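Local atomic coordinates of cyclic nucleotide-gated potassium channel mll3241 (Mesorhizobium loti, PDB entry 4MUV), a protein that forms a homotetrameric potassium channel activated by cyclic AMP, its cytoplasmic cyclic nucleotide-binding domain, here a mutant with inverted ligand selectivity, holding cyclic GMP. Residues F83-L88 with E126-T131. The protein carries 3 engineered substitutions. Sequence-based numbering, arbitrary orientation. Where two conformers were deposited one is given.
Sequences FGEMAL and EIFRKT. With PCG (cyclic guanosine monophosphate), chain C.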
loop_
_atom_site.group_PDB
_atom_site.type_symbol
_atom_site.label_atom_id
_atom_site.label_comp_id
_atom_site.label_asym_id
_atom_site.label_seq_id
_atom_site.Cartn_x
_atom_site.Cartn_y
_atom_site.Cartn_z
ATOM N N PHE A 83 1.666 -0.159 3.315
ATOM C CA PHE A 83 1.896 -1.521 3.785
ATOM C C PHE A 83 1.582 -2.519 2.681
ATOM O O PHE A 83 0.853 -2.217 1.740
ATOM C CB PHE A 83 1.073 -1.783 5.047
ATOM C CG PHE A 83 -0.411 -1.747 4.841
ATOM C CD1 PHE A 83 -1.113 -0.565 4.953
ATOM C CD2 PHE A 83 -1.112 -2.903 4.565
ATOM C CE1 PHE A 83 -2.488 -0.545 4.758
ATOM C CE2 PHE A 83 -2.481 -2.876 4.366
ATOM C CZ PHE A 83 -3.168 -1.711 4.464
ATOM N N GLY A 84 2.135 -3.729 2.832
ATOM C CA GLY A 84 1.953 -4.796 1.858
ATOM C C GLY A 84 3.088 -4.938 0.869
ATOM O O GLY A 84 3.080 -5.850 0.046
ATOM N N GLU A 85 4.074 -4.042 0.962
ATOM C CA GLU A 85 5.229 -4.111 0.070
ATOM C C GLU A 85 6.100 -5.338 0.315
ATOM O O GLU A 85 6.725 -5.837 -0.595
ATOM C CB GLU A 85 6.104 -2.850 0.187
ATOM C CG GLU A 85 6.934 -2.680 1.471
ATOM C CD GLU A 85 6.066 -2.443 2.707
ATOM O OE1 GLU A 85 4.951 -1.882 2.567
ATOM O OE2 GLU A 85 6.487 -2.828 3.817
ATOM N N MET A 86 6.131 -5.856 1.534
ATOM C CA MET A 86 7.096 -6.904 1.839
ATOM C C MET A 86 6.841 -8.160 1.034
ATOM O O MET A 86 7.779 -8.754 0.507
ATOM C CB MET A 86 7.123 -7.201 3.339
ATOM C CG MET A 86 7.697 -6.058 4.156
ATOM S SD MET A 86 7.436 -6.180 5.935
ATOM C CE MET A 86 8.577 -7.502 6.309
ATOM N N ALA A 87 5.582 -8.569 0.921
ATOM C CA ALA A 87 5.266 -9.786 0.167
ATOM C C ALA A 87 5.568 -9.598 -1.308
ATOM O O ALA A 87 5.956 -10.546 -1.993
ATOM C CB ALA A 87 3.827 -10.145 0.339
ATOM N N LEU A 88 5.384 -8.377 -1.807
ATOM C CA LEU A 88 5.662 -8.109 -3.213
ATOM C C LEU A 88 7.151 -8.158 -3.539
ATOM O O LEU A 88 7.540 -8.600 -4.625
ATOM C CB LEU A 88 5.062 -6.778 -3.648
ATOM C CG LEU A 88 3.564 -6.603 -3.442
ATOM C CD1 LEU A 88 3.084 -5.265 -3.999
ATOM C CD2 LEU A 88 2.797 -7.738 -4.071
ATOM N N GLU A 126 14.108 1.582 -3.852
ATOM C CA GLU A 126 14.990 1.536 -2.690
ATOM C C GLU A 126 14.256 1.865 -1.397
ATOM O O GLU A 126 14.524 1.259 -0.359
ATOM C CB GLU A 126 16.182 2.486 -2.881
ATOM C CG GLU A 126 17.268 2.366 -1.801
ATOM C CD GLU A 126 18.060 1.068 -1.892
ATOM O OE1 GLU A 126 17.639 0.141 -2.615
ATOM O OE2 GLU A 126 19.121 0.972 -1.242
ATOM N N ILE A 127 13.337 2.834 -1.458
ATOM C CA ILE A 127 12.522 3.137 -0.278
ATOM C C ILE A 127 11.723 1.904 0.139
ATOM O O ILE A 127 11.663 1.579 1.328
ATOM C CB ILE A 127 11.600 4.337 -0.498
ATOM C CG1 ILE A 127 12.455 5.606 -0.523
ATOM C CG2 ILE A 127 10.519 4.434 0.590
ATOM C CD1 ILE A 127 11.767 6.798 -1.146
ATOM N N PHE A 128 11.127 1.191 -0.811
ATOM C CA PHE A 128 10.375 -0.023 -0.454
ATOM C C PHE A 128 11.311 -1.081 0.148
ATOM O O PHE A 128 10.982 -1.725 1.144
ATOM C CB PHE A 128 9.662 -0.602 -1.677
ATOM C CG PHE A 128 8.471 0.194 -2.158
ATOM C CD1 PHE A 128 7.570 0.749 -1.283
ATOM C CD2 PHE A 128 8.275 0.387 -3.512
ATOM C CE1 PHE A 128 6.485 1.436 -1.756
ATOM C CE2 PHE A 128 7.189 1.068 -3.984
ATOM C CZ PHE A 128 6.294 1.605 -3.103
ATOM N N ARG A 129 12.477 -1.257 -0.470
ATOM C CA ARG A 129 13.414 -2.283 -0.031
ATOM C C ARG A 129 13.867 -1.972 1.406
ATOM O O ARG A 129 13.911 -2.865 2.266
ATOM C CB ARG A 129 14.621 -2.379 -0.980
ATOM C CG ARG A 129 15.565 -3.572 -0.677
ATOM C CD ARG A 129 16.827 -3.573 -1.540
ATOM N NE ARG A 129 17.697 -2.443 -1.223
ATOM C CZ ARG A 129 18.511 -2.380 -0.173
ATOM N NH1 ARG A 129 18.599 -3.387 0.682
ATOM N NH2 ARG A 129 19.242 -1.295 0.019
ATOM N N LYS A 130 14.195 -0.711 1.674
ATOM C CA LYS A 130 14.636 -0.325 3.017
ATOM C C LYS A 130 13.518 -0.379 4.049
ATOM O O LYS A 130 13.753 -0.737 5.192
ATOM C CB LYS A 130 15.295 1.043 2.995
ATOM C CG LYS A 130 16.648 1.021 2.320
ATOM C CD LYS A 130 17.283 2.396 2.309
ATOM C CE LYS A 130 18.611 2.362 1.590
ATOM N NZ LYS A 130 19.192 3.716 1.384
ATOM N N THR A 131 12.305 -0.026 3.654
ATOM C CA THR A 131 11.152 -0.120 4.554
ATOM C C THR A 131 10.919 -1.581 4.961
ATOM O O THR A 131 10.683 -1.874 6.135
ATOM C CB THR A 131 9.889 0.492 3.907
ATOM O OG1 THR A 131 10.091 1.897 3.724
ATOM C CG2 THR A 131 8.687 0.291 4.798
HETATM P PA PCG C . 3.413 -7.730 4.109
HETATM O O1A PCG C . 3.208 -7.904 2.618
HETATM O O2A PCG C . 4.271 -8.739 4.785
HETATM O "O5'" PCG C . 2.026 -7.719 4.791
HETATM C "C5'" PCG C . 1.895 -7.234 6.051
HETATM C "C4'" PCG C . 2.486 -5.813 6.078
HETATM O "O4'" PCG C . 2.429 -5.045 7.338
HETATM C "C3'" PCG C . 3.816 -5.857 5.727
HETATM O "O3'" PCG C . 4.017 -6.279 4.342
HETATM C "C2'" PCG C . 4.277 -4.375 6.037
HETATM O "O2'" PCG C . 4.096 -3.577 4.867
HETATM C "C1'" PCG C . 3.441 -3.953 7.086
HETATM N N9 PCG C . 4.072 -3.640 8.333
HETATM C C8 PCG C . 4.113 -2.419 8.962
HETATM N N7 PCG C . 4.879 -2.454 10.054
HETATM C C5 PCG C . 5.342 -3.746 10.128
HETATM C C6 PCG C . 6.209 -4.392 11.074
HETATM O O6 PCG C . 6.728 -3.852 12.081
HETATM N N1 PCG C . 6.449 -5.719 10.807
HETATM C C2 PCG C . 5.957 -6.392 9.700
HETATM N N2 PCG C . 6.276 -7.688 9.529
HETATM N N3 PCG C . 5.127 -5.811 8.775
HETATM C C4 PCG C . 4.859 -4.454 9.053
#
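Glu85 meets Phe128 and Thr131 through a folded side chain: with CG set between the backbone N and the carbonyl carbon (chi1 72°) and the chain bent at chi2 (-68°), the carboxylate doubles back to the ribose while the aliphatic part faces the helix 122-139. Thr131 answers with CG2 anti to its backbone N, and this methyl lies 3.9 Å from Glu85 OE2. Phe128, one turn before Thr131, meets Glu85 CB obliquely, CD1 to CB 4.2 Å. No hydrogen bond joins the two segments; the touch is small and made by van der Waals contact, and the carboxylate turns its polar bonds to the nucleotide and to Arg135. The O2' hydroxyl of cyclic GMP donates to Glu85 OE2 (2.7 Å) and accepts from Gly84 N (2.8 Å), so two bonds grip one ribose oxygen, while Ala87 N holds the phosphate oxygen O1A at 3.0 Å. Residues 83-88 belong to the phosphate-binding cassette of cyclic nucleotide-binding domains, as do Arg94 and Ser95. Arg135, farther along the C-terminal helix 122-139 that closes over it, forms a salt bridge with the same OE2. With an alanine here instead of Glu85, O2' would probably lose its acceptor and Arg135 this carboxylate partner, and a gap would open beside the Thr131 methyl. The Phe128 ring meets Phe82 of strand 82-83 edge-to-face and also packs against Phe114 of helix 111-120 and Met59 of strand 58-64.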